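Local coordinates for putative Oleoyl-[acyl-carrier protein] thioesterase (Lactobacillus plantarum, PDB 2OWN) that probably hydrolyses oleoyl-[acyl-carrier protein] thioesters to release the fatty acid, using a chain built from two hotdog-type domains, at residues V203-R208 with V250-R255; Q67-I72 with R148-I153; Y166-F171 with Q217-H222. All coordinates share one frame; numbering follows the deposited sequence.

Interaction 1 of 3, residues V203-R208 with V250-R255; sequences VHVDVR and VTIQWR. With SO4 (sulfate ion), chain O.
Strands 203-208 and 250-255 pair antiparallel, V205 facing I252 and V207 facing V250, in the sheet of the C-terminal hotdog domain. A classic beta bulge interrupts the pairing at one end, where V203 and H204 both face Q253. Q253 O takes both amides, V203 N at 2.9 Å and H204 N at 3.1 Å, from the same side of its carbonyl plane. H204 O accepts from Q253 N in return, and beyond the bulge D206 and T251 form the next hydrogen-bonded pair. The valine and isoleucine face of the sheet lies under helix 184-191, with F185 over V205 and V207, and L188 against V250. V205 forks between two partners there: CG1, anti to the backbone N (chi1 -176°), meets V250 CG1 at 4.0 Å, while its CG2 lies alongside I252 CG2, also at 4.0 Å. With an alanine here, both branches would go, probably opening a gap between V250, I252 and F185. V207 CG1 packs more closely, 3.6 Å from V250 CG2. On the other face a water bridges the strands, donating to T251 O at 2.8 Å and lying 3.0 Å from H204 ND1 at the imidazole edge.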
loop_
_atom_site.group_PDB
_atom_site.type_symbol
_atom_site.label_atom_id
_atom_site.label_comp_id
_atom_site.label_asym_id
_atom_site.label_seq_id
_atom_site.Cartn_x
_atom_site.Cartn_y
_atom_site.Cartn_z
ATOM N N VAL B 203 9.120 15.205 -11.425
ATOM C CA VAL B 203 10.470 15.613 -11.827
ATOM C C VAL B 203 11.376 15.668 -10.587
ATOM O O VAL B 203 12.488 15.119 -10.621
ATOM C CB VAL B 203 10.469 16.977 -12.590
ATOM C CG1 VAL B 203 11.878 17.423 -12.979
ATOM C CG2 VAL B 203 9.611 16.875 -13.836
ATOM N N HIS B 204 10.915 16.345 -9.525
ATOM C CA HIS B 204 11.678 16.507 -8.285
ATOM C C HIS B 204 10.778 16.619 -7.045
ATOM O O HIS B 204 9.639 17.072 -7.167
ATOM C CB HIS B 204 12.541 17.770 -8.431
ATOM C CG HIS B 204 13.759 17.784 -7.571
ATOM N ND1 HIS B 204 13.769 18.225 -6.265
ATOM C CD2 HIS B 204 15.029 17.420 -7.858
ATOM C CE1 HIS B 204 14.997 18.110 -5.785
ATOM N NE2 HIS B 204 15.776 17.628 -6.731
ATOM N N VAL B 205 11.279 16.175 -5.884
ATOM C CA VAL B 205 10.571 16.247 -4.587
ATOM C C VAL B 205 11.548 16.585 -3.433
ATOM O O VAL B 205 12.601 15.958 -3.340
ATOM C CB VAL B 205 9.841 14.916 -4.217
ATOM C CG1 VAL B 205 9.048 15.062 -2.914
ATOM C CG2 VAL B 205 8.896 14.436 -5.341
ATOM N N ASP B 206 11.196 17.587 -2.612
ATOM C CA ASP B 206 11.933 17.987 -1.391
ATOM C C ASP B 206 11.010 17.760 -0.223
ATOM O O ASP B 206 9.860 18.167 -0.317
ATOM C CB ASP B 206 12.292 19.461 -1.373
ATOM C CG ASP B 206 13.254 19.846 -2.439
ATOM O OD1 ASP B 206 14.105 19.024 -2.845
ATOM O OD2 ASP B 206 13.192 21.030 -2.801
ATOM N N VAL B 207 11.494 17.136 0.855
ATOM C CA VAL B 207 10.689 16.876 2.064
ATOM C C VAL B 207 11.464 17.284 3.318
ATOM O O VAL B 207 12.663 17.053 3.379
ATOM C CB VAL B 207 10.301 15.374 2.207
ATOM C CG1 VAL B 207 9.288 15.178 3.340
ATOM C CG2 VAL B 207 9.705 14.821 0.921
ATOM N N ARG B 208 10.770 17.910 4.273
ATOM C CA ARG B 208 11.300 18.297 5.594
ATOM C C ARG B 208 10.295 17.780 6.623
ATOM O O ARG B 208 9.128 18.155 6.528
ATOM C CB ARG B 208 11.453 19.814 5.728
ATOM C CG ARG B 208 12.574 20.444 4.916
ATOM C CD ARG B 208 13.929 20.125 5.490
ATOM N NE ARG B 208 15.017 20.786 4.755
ATOM C CZ ARG B 208 15.608 20.344 3.632
ATOM N NH1 ARG B 208 15.249 19.203 3.020
ATOM N NH2 ARG B 208 16.591 21.071 3.089
ATOM N N VAL B 250 6.689 20.140 2.028
ATOM C CA VAL B 250 7.113 19.529 0.758
ATOM C C VAL B 250 6.906 20.421 -0.475
ATOM O O VAL B 250 5.890 21.124 -0.576
ATOM C CB VAL B 250 6.379 18.147 0.549
ATOM C CG1 VAL B 250 6.637 17.500 -0.848
ATOM C CG2 VAL B 250 6.733 17.159 1.662
ATOM N N THR B 251 7.894 20.400 -1.376
ATOM C CA THR B 251 7.838 21.108 -2.661
ATOM C C THR B 251 8.095 20.052 -3.748
ATOM O O THR B 251 9.089 19.331 -3.670
ATOM C CB THR B 251 8.782 22.297 -2.729
ATOM O OG1 THR B 251 8.354 23.263 -1.761
ATOM C CG2 THR B 251 8.729 22.942 -4.117
ATOM N N ILE B 252 7.189 19.972 -4.730
ATOM C CA ILE B 252 7.279 19.014 -5.839
ATOM C C ILE B 252 7.332 19.768 -7.169
ATOM O O ILE B 252 6.544 20.696 -7.377
ATOM C CB ILE B 252 6.088 18.007 -5.862
ATOM C CG1 ILE B 252 5.945 17.269 -4.524
ATOM C CG2 ILE B 252 6.244 16.977 -7.008
ATOM C CD1 ILE B 252 4.738 16.337 -4.457
ATOM N N GLN B 253 8.265 19.363 -8.035
ATOM C CA GLN B 253 8.421 19.899 -9.383
ATOM C C GLN B 253 7.816 18.826 -10.298
ATOM O O GLN B 253 8.150 17.629 -10.164
ATOM C CB GLN B 253 9.888 20.186 -9.713
ATOM C CG GLN B 253 10.610 21.119 -8.699
ATOM C CD GLN B 253 10.004 22.522 -8.567
ATOM O OE1 GLN B 253 9.210 22.961 -9.398
ATOM N NE2 GLN B 253 10.412 23.240 -7.527
ATOM N N TRP B 254 6.920 19.254 -11.196
ATOM C CA TRP B 254 6.209 18.383 -12.138
ATOM C C TRP B 254 6.400 18.802 -13.577
ATOM O O TRP B 254 6.564 19.986 -13.818
ATOM C CB TRP B 254 4.703 18.472 -11.898
ATOM C CG TRP B 254 4.216 18.140 -10.554
ATOM C CD1 TRP B 254 4.176 18.973 -9.487
ATOM C CD2 TRP B 254 3.604 16.912 -10.135
ATOM N NE1 TRP B 254 3.607 18.340 -8.417
ATOM C CE2 TRP B 254 3.261 17.070 -8.766
ATOM C CE3 TRP B 254 3.334 15.680 -10.770
ATOM C CZ2 TRP B 254 2.628 16.049 -8.007
ATOM C CZ3 TRP B 254 2.716 14.644 -10.021
ATOM C CH2 TRP B 254 2.367 14.844 -8.642
ATOM N N ARG B 255 6.316 17.845 -14.509
ATOM C CA ARG B 255 6.398 18.106 -15.958
ATOM C C ARG B 255 4.961 18.004 -16.474
ATOM O O ARG B 255 4.318 16.981 -16.255
ATOM C CB ARG B 255 7.280 17.102 -16.702
ATOM C CG ARG B 255 7.516 17.485 -18.171
ATOM C CD ARG B 255 8.453 16.550 -18.917
ATOM N NE ARG B 255 7.881 15.220 -19.163
ATOM C CZ ARG B 255 7.982 14.125 -18.387
ATOM N NH1 ARG B 255 8.637 14.119 -17.207
ATOM N NH2 ARG B 255 7.390 12.993 -18.803
HETATM S S SO4 O . 18.453 22.726 6.649
HETATM O O1 SO4 O . 18.283 23.017 5.236
HETATM O O2 SO4 O . 17.141 22.459 7.233
HETATM O O3 SO4 O . 19.315 21.557 6.785
HETATM O O4 SO4 O . 19.084 23.851 7.329
HETATM O O HOH W 1 11.247 19.590 -5.381
#

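Interaction 2 of 3, residues Q67-I72 with R148-I153; sequences QYAIDI and RLPRPI. With SO4 (sulfate ion), chain O.
Q67 lays its side chain across that of L149, its OE1 3.7 Å from L149 CB and its CB in contact with L149 CD2. CG of Q67 stands anti to its own carbonyl carbon (chi1 -47°) and the chain runs on extended (chi2 -175°), which carries the amide past the leucine to the sulfate beyond. Two residues further along strand 61-72, A69 CB touches L149 CD2 and, at 3.8 Å, P150 CD. The loop that follows strand 141-142 thus rests on the Q67 and A69 side of an N-terminal hotdog strand. Y68 turns the other way, against I35 and V39 of helix 31-48. Polar links between the segments run through water and the sulfate. One water lies 2.6 Å from Q67 OE1 and accepts from L149 N at 3.1 Å; another sits between Y68 O and P150 O. The amide end of Q67 also donates through NE2 to sulfate O3 at 2.8 Å. From the loop, R151 reaches the same anion with its guanidinium edge, its NE making a weak bond to O1 at 3.3 Å. The sulfate probably came from the crystallisation liquor, but an amide N-H and an arginine converging on it are consistent with a spot that suits a negative group, while strand and loop are joined by a small apolar patch, by water and by the anion.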
loop_
_atom_site.group_PDB
_atom_site.type_symbol
_atom_site.label_atom_id
_atom_site.label_comp_id
_atom_site.label_asym_id
_atom_site.label_seq_id
_atom_site.Cartn_x
_atom_site.Cartn_y
_atom_site.Cartn_z
ATOM N N GLN B 67 15.151 14.828 6.475
ATOM C CA GLN B 67 15.088 15.373 5.115
ATOM C C GLN B 67 15.210 14.356 3.969
ATOM O O GLN B 67 15.863 13.327 4.138
ATOM C CB GLN B 67 16.262 16.343 4.912
ATOM C CG GLN B 67 16.510 17.376 6.025
ATOM C CD GLN B 67 17.595 18.389 5.713
ATOM O OE1 GLN B 67 18.093 18.490 4.588
ATOM N NE2 GLN B 67 17.963 19.160 6.725
ATOM N N TYR B 68 14.573 14.678 2.828
ATOM C CA TYR B 68 14.658 13.933 1.547
ATOM C C TYR B 68 14.711 14.925 0.363
ATOM O O TYR B 68 14.006 15.931 0.381
ATOM C CB TYR B 68 13.493 12.977 1.221
ATOM C CG TYR B 68 13.439 11.660 1.933
ATOM C CD1 TYR B 68 14.406 10.661 1.669
ATOM C CD2 TYR B 68 12.343 11.320 2.750
ATOM C CE1 TYR B 68 14.341 9.375 2.299
ATOM C CE2 TYR B 68 12.254 10.037 3.384
ATOM C CZ TYR B 68 13.260 9.070 3.152
ATOM O OH TYR B 68 13.191 7.830 3.769
ATOM N N ALA B 69 15.565 14.620 -0.615
ATOM C CA ALA B 69 15.694 15.345 -1.895
ATOM C C ALA B 69 15.640 14.203 -2.920
ATOM O O ALA B 69 16.492 13.322 -2.862
ATOM C CB ALA B 69 16.981 16.116 -1.993
ATOM N N ILE B 70 14.637 14.205 -3.801
ATOM C CA ILE B 70 14.409 13.141 -4.805
ATOM C C ILE B 70 14.475 13.744 -6.208
ATOM O O ILE B 70 13.756 14.701 -6.465
ATOM C CB ILE B 70 13.023 12.458 -4.605
ATOM C CG1 ILE B 70 12.777 12.050 -3.135
ATOM C CG2 ILE B 70 12.860 11.246 -5.550
ATOM C CD1 ILE B 70 11.410 11.475 -2.877
ATOM N N ASP B 71 15.353 13.204 -7.065
ATOM C CA ASP B 71 15.540 13.610 -8.465
ATOM C C ASP B 71 14.922 12.468 -9.264
ATOM O O ASP B 71 15.482 11.381 -9.267
ATOM C CB ASP B 71 17.039 13.801 -8.771
ATOM C CG ASP B 71 17.335 14.232 -10.221
ATOM O OD1 ASP B 71 16.426 14.575 -11.005
ATOM O OD2 ASP B 71 18.536 14.255 -10.574
ATOM N N ILE B 72 13.794 12.720 -9.938
ATOM C CA ILE B 72 13.063 11.699 -10.716
ATOM C C ILE B 72 13.209 11.880 -12.239
ATOM O O ILE B 72 12.765 12.893 -12.775
ATOM C CB ILE B 72 11.545 11.672 -10.317
ATOM C CG1 ILE B 72 11.382 11.435 -8.803
ATOM C CG2 ILE B 72 10.776 10.592 -11.107
ATOM C CD1 ILE B 72 9.976 11.475 -8.311
ATOM N N ARG B 148 24.085 21.207 2.307
ATOM C CA ARG B 148 22.667 21.429 2.615
ATOM C C ARG B 148 21.828 20.952 1.427
ATOM O O ARG B 148 22.120 21.301 0.277
ATOM C CB ARG B 148 22.374 22.906 2.941
ATOM C CG ARG B 148 21.129 23.110 3.802
ATOM C CD ARG B 148 20.797 24.598 4.030
ATOM N NE ARG B 148 20.057 25.219 2.924
ATOM C CZ ARG B 148 19.728 26.520 2.825
ATOM N NH1 ARG B 148 20.053 27.427 3.768
ATOM N NH2 ARG B 148 19.049 26.929 1.739
ATOM N N LEU B 149 20.805 20.129 1.692
ATOM C CA LEU B 149 19.919 19.608 0.616
ATOM C C LEU B 149 18.989 20.739 0.116
ATOM O O LEU B 149 18.804 21.726 0.847
ATOM C CB LEU B 149 19.083 18.389 1.068
ATOM C CG LEU B 149 19.745 17.015 1.295
ATOM C CD1 LEU B 149 20.885 17.014 2.310
ATOM C CD2 LEU B 149 18.660 16.017 1.707
ATOM N N PRO B 150 18.424 20.626 -1.123
ATOM C CA PRO B 150 17.489 21.660 -1.618
ATOM C C PRO B 150 16.271 21.811 -0.693
ATOM O O PRO B 150 15.613 20.815 -0.406
ATOM C CB PRO B 150 17.088 21.150 -3.010
ATOM C CG PRO B 150 18.161 20.232 -3.397
ATOM C CD PRO B 150 18.618 19.580 -2.145
ATOM N N ARG B 151 16.074 23.012 -0.146
ATOM C CA ARG B 151 14.964 23.282 0.769
ATOM C C ARG B 151 13.619 23.399 0.053
ATOM O O ARG B 151 13.583 23.908 -1.083
ATOM C CB ARG B 151 15.143 24.595 1.569
ATOM C CG ARG B 151 16.106 24.560 2.727
ATOM C CD ARG B 151 16.146 25.938 3.376
ATOM N NE ARG B 151 16.874 25.986 4.649
ATOM C CZ ARG B 151 17.105 27.098 5.369
ATOM N NH1 ARG B 151 16.683 28.318 4.977
ATOM N NH2 ARG B 151 17.777 26.991 6.519
ATOM N N PRO B 152 12.515 22.926 0.704
ATOM C CA PRO B 152 11.199 23.183 0.118
ATOM C C PRO B 152 10.840 24.681 0.293
ATOM O O PRO B 152 11.465 25.398 1.106
ATOM C CB PRO B 152 10.240 22.300 0.943
ATOM C CG PRO B 152 11.073 21.435 1.765
ATOM C CD PRO B 152 12.388 22.106 1.930
ATOM N N ILE B 153 9.848 25.131 -0.477
ATOM C CA ILE B 153 9.330 26.505 -0.409
ATOM C C ILE B 153 8.658 26.654 0.962
ATOM O O ILE B 153 8.016 25.703 1.449
ATOM C CB ILE B 153 8.306 26.822 -1.552
ATOM C CG1 ILE B 153 8.981 26.761 -2.931
ATOM C CG2 ILE B 153 7.651 28.209 -1.368
ATOM C CD1 ILE B 153 8.015 26.947 -4.106
HETATM S S SO4 O . 18.453 22.726 6.649
HETATM O O1 SO4 O . 18.283 23.017 5.236
HETATM O O2 SO4 O . 17.141 22.459 7.233
HETATM O O3 SO4 O . 19.315 21.557 6.785
HETATM O O4 SO4 O . 19.084 23.851 7.329
HETATM O O HOH W 2 20.264 19.977 4.723
HETATM O O HOH W 3 15.543 18.181 -0.154
#

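Interaction 3 of 3, residues Y166-F171 with Q217-H222; sequences YHVRFF and QTVTAH. With SO4 (sulfate ion), chain C.
Y166 O receives V219 N at 2.7 Å, the shortest polar bond between the segments, with the donor nearly in line with the carbonyl although the angle at the hydrogen is only 139°. The return bond from Y166 N to V219 O, 2.8 Å, is much straighter at 173°, and together they make an antiparallel hydrogen-bonded pair between strands 162-167 and 218-227 of the C-terminal hotdog domain. V168 N extends the pairing to Q217 O at 3.2 Å, just where the first strand ends. On the face of Y166 and V219, V219 CG1 stands anti to its carbonyl carbon (chi1 -51°), which puts CG2 in the crowded position between backbone N and carbonyl carbon, and CG2 packs on Y166 CB. V168 CG2 meets V219 CG1 with the two side chains about at right angles. The Y166 ring presents its edge to A221, CE2 lying 3.5 Å from A221 CB; W187 stacks with the ring and D190 binds the hydroxyl, tying the strand pair to helix 184-191. On the opposite face H167 and T218 lie side by side, and T218 CG2 makes a CH-pi contact over the imidazole, 4.0 Å from the ring centroid. A bound sulfate, also held by H167 N of the second subunit, lies near the subunit interface, where R169 adds a weak bond from NH2. H167 holds the anion in two ways: its backbone N donates to O1 at 2.9 Å, and ND1, at the ring edge, donates to O4 at 3.0 Å.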
loop_
_atom_site.group_PDB
_atom_site.type_symbol
_atom_site.label_atom_id
_atom_site.label_comp_id
_atom_site.label_asym_id
_atom_site.label_seq_id
_atom_site.Cartn_x
_atom_site.Cartn_y
_atom_site.Cartn_z
ATOM N N TYR B 166 -7.158 14.645 6.677
ATOM C CA TYR B 166 -6.861 13.197 6.626
ATOM C C TYR B 166 -6.723 12.693 8.058
ATOM O O TYR B 166 -6.150 13.392 8.902
ATOM C CB TYR B 166 -5.589 12.880 5.852
ATOM C CG TYR B 166 -5.634 13.265 4.404
ATOM C CD1 TYR B 166 -6.117 12.361 3.434
ATOM C CD2 TYR B 166 -5.201 14.538 3.973
ATOM C CE1 TYR B 166 -6.168 12.711 2.052
ATOM C CE2 TYR B 166 -5.241 14.898 2.587
ATOM C CZ TYR B 166 -5.728 13.987 1.649
ATOM O OH TYR B 166 -5.768 14.338 0.335
ATOM N N HIS B 167 -7.254 11.500 8.314
ATOM C CA HIS B 167 -7.191 10.837 9.619
ATOM C C HIS B 167 -6.112 9.764 9.511
ATOM O O HIS B 167 -6.026 9.071 8.483
ATOM C CB HIS B 167 -8.541 10.242 9.987
ATOM C CG HIS B 167 -9.622 11.268 10.118
ATOM N ND1 HIS B 167 -10.333 11.741 9.036
ATOM C CD2 HIS B 167 -10.106 11.919 11.202
ATOM C CE1 HIS B 167 -11.210 12.640 9.450
ATOM N NE2 HIS B 167 -11.092 12.765 10.760
ATOM N N VAL B 168 -5.292 9.638 10.563
ATOM C CA VAL B 168 -4.203 8.649 10.621
ATOM C C VAL B 168 -4.869 7.301 10.937
ATOM O O VAL B 168 -5.568 7.185 11.946
ATOM C CB VAL B 168 -3.120 8.998 11.668
ATOM C CG1 VAL B 168 -1.995 7.957 11.684
ATOM C CG2 VAL B 168 -2.542 10.365 11.375
ATOM N N ARG B 169 -4.650 6.317 10.065
ATOM C CA ARG B 169 -5.234 4.966 10.182
ATOM C C ARG B 169 -4.337 3.985 10.900
ATOM O O ARG B 169 -3.146 4.248 11.078
ATOM C CB ARG B 169 -5.515 4.392 8.803
ATOM C CG ARG B 169 -6.510 5.171 8.054
ATOM C CD ARG B 169 -6.575 4.704 6.657
ATOM N NE ARG B 169 -7.501 5.555 5.946
ATOM C CZ ARG B 169 -7.584 5.690 4.627
ATOM N NH1 ARG B 169 -6.807 5.026 3.770
ATOM N NH2 ARG B 169 -8.483 6.544 4.165
ATOM N N PHE B 170 -4.930 2.844 11.280
ATOM C CA PHE B 170 -4.219 1.750 11.954
ATOM C C PHE B 170 -3.080 1.237 11.051
ATOM O O PHE B 170 -1.945 1.182 11.530
ATOM C CB PHE B 170 -5.160 0.610 12.375
ATOM C CG PHE B 170 -4.464 -0.505 13.090
ATOM C CD1 PHE B 170 -4.085 -0.351 14.437
ATOM C CD2 PHE B 170 -4.173 -1.719 12.428
ATOM C CE1 PHE B 170 -3.417 -1.392 15.130
ATOM C CE2 PHE B 170 -3.509 -2.779 13.101
ATOM C CZ PHE B 170 -3.128 -2.618 14.459
ATOM N N PHE B 171 -3.364 0.983 9.760
ATOM C CA PHE B 171 -2.322 0.505 8.807
ATOM C C PHE B 171 -1.202 1.526 8.478
ATOM O O PHE B 171 -0.203 1.117 7.886
ATOM C CB PHE B 171 -2.888 -0.122 7.501
ATOM C CG PHE B 171 -3.867 -1.280 7.703
ATOM C CD1 PHE B 171 -3.739 -2.224 8.764
ATOM C CD2 PHE B 171 -4.833 -1.538 6.700
ATOM C CE1 PHE B 171 -4.653 -3.316 8.899
ATOM C CE2 PHE B 171 -5.740 -2.636 6.805
ATOM C CZ PHE B 171 -5.651 -3.528 7.911
ATOM N N GLN B 217 -4.783 11.113 15.509
ATOM C CA GLN B 217 -4.704 12.532 15.129
ATOM C C GLN B 217 -5.258 12.734 13.717
ATOM O O GLN B 217 -5.155 11.833 12.861
ATOM C CB GLN B 217 -3.263 13.072 15.180
ATOM C CG GLN B 217 -2.644 13.109 16.574
ATOM C CD GLN B 217 -1.215 13.664 16.589
ATOM O OE1 GLN B 217 -0.404 13.370 15.709
ATOM N NE2 GLN B 217 -0.896 14.432 17.619
ATOM N N THR B 218 -5.857 13.909 13.505
ATOM C CA THR B 218 -6.415 14.329 12.223
ATOM C C THR B 218 -5.414 15.359 11.695
ATOM O O THR B 218 -5.191 16.388 12.354
ATOM C CB THR B 218 -7.809 14.974 12.360
ATOM O OG1 THR B 218 -8.693 14.077 13.042
ATOM C CG2 THR B 218 -8.388 15.321 10.975
ATOM N N VAL B 219 -4.776 15.040 10.560
ATOM C CA VAL B 219 -3.815 15.937 9.896
ATOM C C VAL B 219 -4.583 16.804 8.872
ATOM O O VAL B 219 -5.606 16.363 8.327
ATOM C CB VAL B 219 -2.605 15.194 9.221
ATOM C CG1 VAL B 219 -1.958 14.234 10.209
ATOM C CG2 VAL B 219 -2.992 14.436 7.984
ATOM N N THR B 220 -4.091 18.024 8.652
ATOM C CA THR B 220 -4.646 18.988 7.695
ATOM C C THR B 220 -3.559 19.163 6.629
ATOM O O THR B 220 -2.461 19.628 6.951
ATOM C CB THR B 220 -4.998 20.323 8.374
ATOM O OG1 THR B 220 -5.881 20.076 9.475
ATOM C CG2 THR B 220 -5.677 21.280 7.394
ATOM N N ALA B 221 -3.867 18.745 5.393
ATOM C CA ALA B 221 -2.953 18.808 4.246
ATOM C C ALA B 221 -3.312 20.017 3.408
ATOM O O ALA B 221 -4.480 20.176 3.059
ATOM C CB ALA B 221 -3.046 17.547 3.401
ATOM N N HIS B 222 -2.318 20.852 3.098
ATOM C CA HIS B 222 -2.489 22.063 2.286
ATOM C C HIS B 222 -1.636 21.956 1.023
ATOM O O HIS B 222 -0.597 21.302 1.055
ATOM C CB HIS B 222 -2.099 23.315 3.056
ATOM C CG HIS B 222 -2.813 23.492 4.355
ATOM N ND1 HIS B 222 -4.078 24.030 4.437
ATOM C CD2 HIS B 222 -2.423 23.247 5.627
ATOM C CE1 HIS B 222 -4.449 24.081 5.703
ATOM N NE2 HIS B 222 -3.460 23.616 6.445
HETATM S S SO4 C . -9.824 10.287 5.360
HETATM O O1 SO4 C . -8.576 10.194 6.087
HETATM O O2 SO4 C . -9.762 11.380 4.394
HETATM O O3 SO4 C . -10.105 9.085 4.628
HETATM O O4 SO4 C . -10.907 10.527 6.314
#

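Interactions 1 and 2 are neighbours, their centres about 7 Å apart. Strands 61-72 and 200-209 run antiparallel side by side, with V205 O 2.7 Å from I70 N, so the N- and C-terminal hotdog sheets join here. The loop of interaction 2 also crosses to interaction 1, where T251 OG1 bonds I153 N at 2.7 Å. Q67 shares one sulfate with R151 and R208, both of which bind it weakly, and an acetate lies about 4 Å from the Q67 side chain. Interaction 3 stands apart, its centre about 21 Å from that of interaction 1 and 23 Å from that of interaction 2, with its own sulfate beside the second subunit. Helix 184-191 packs on both interactions 1 and 3.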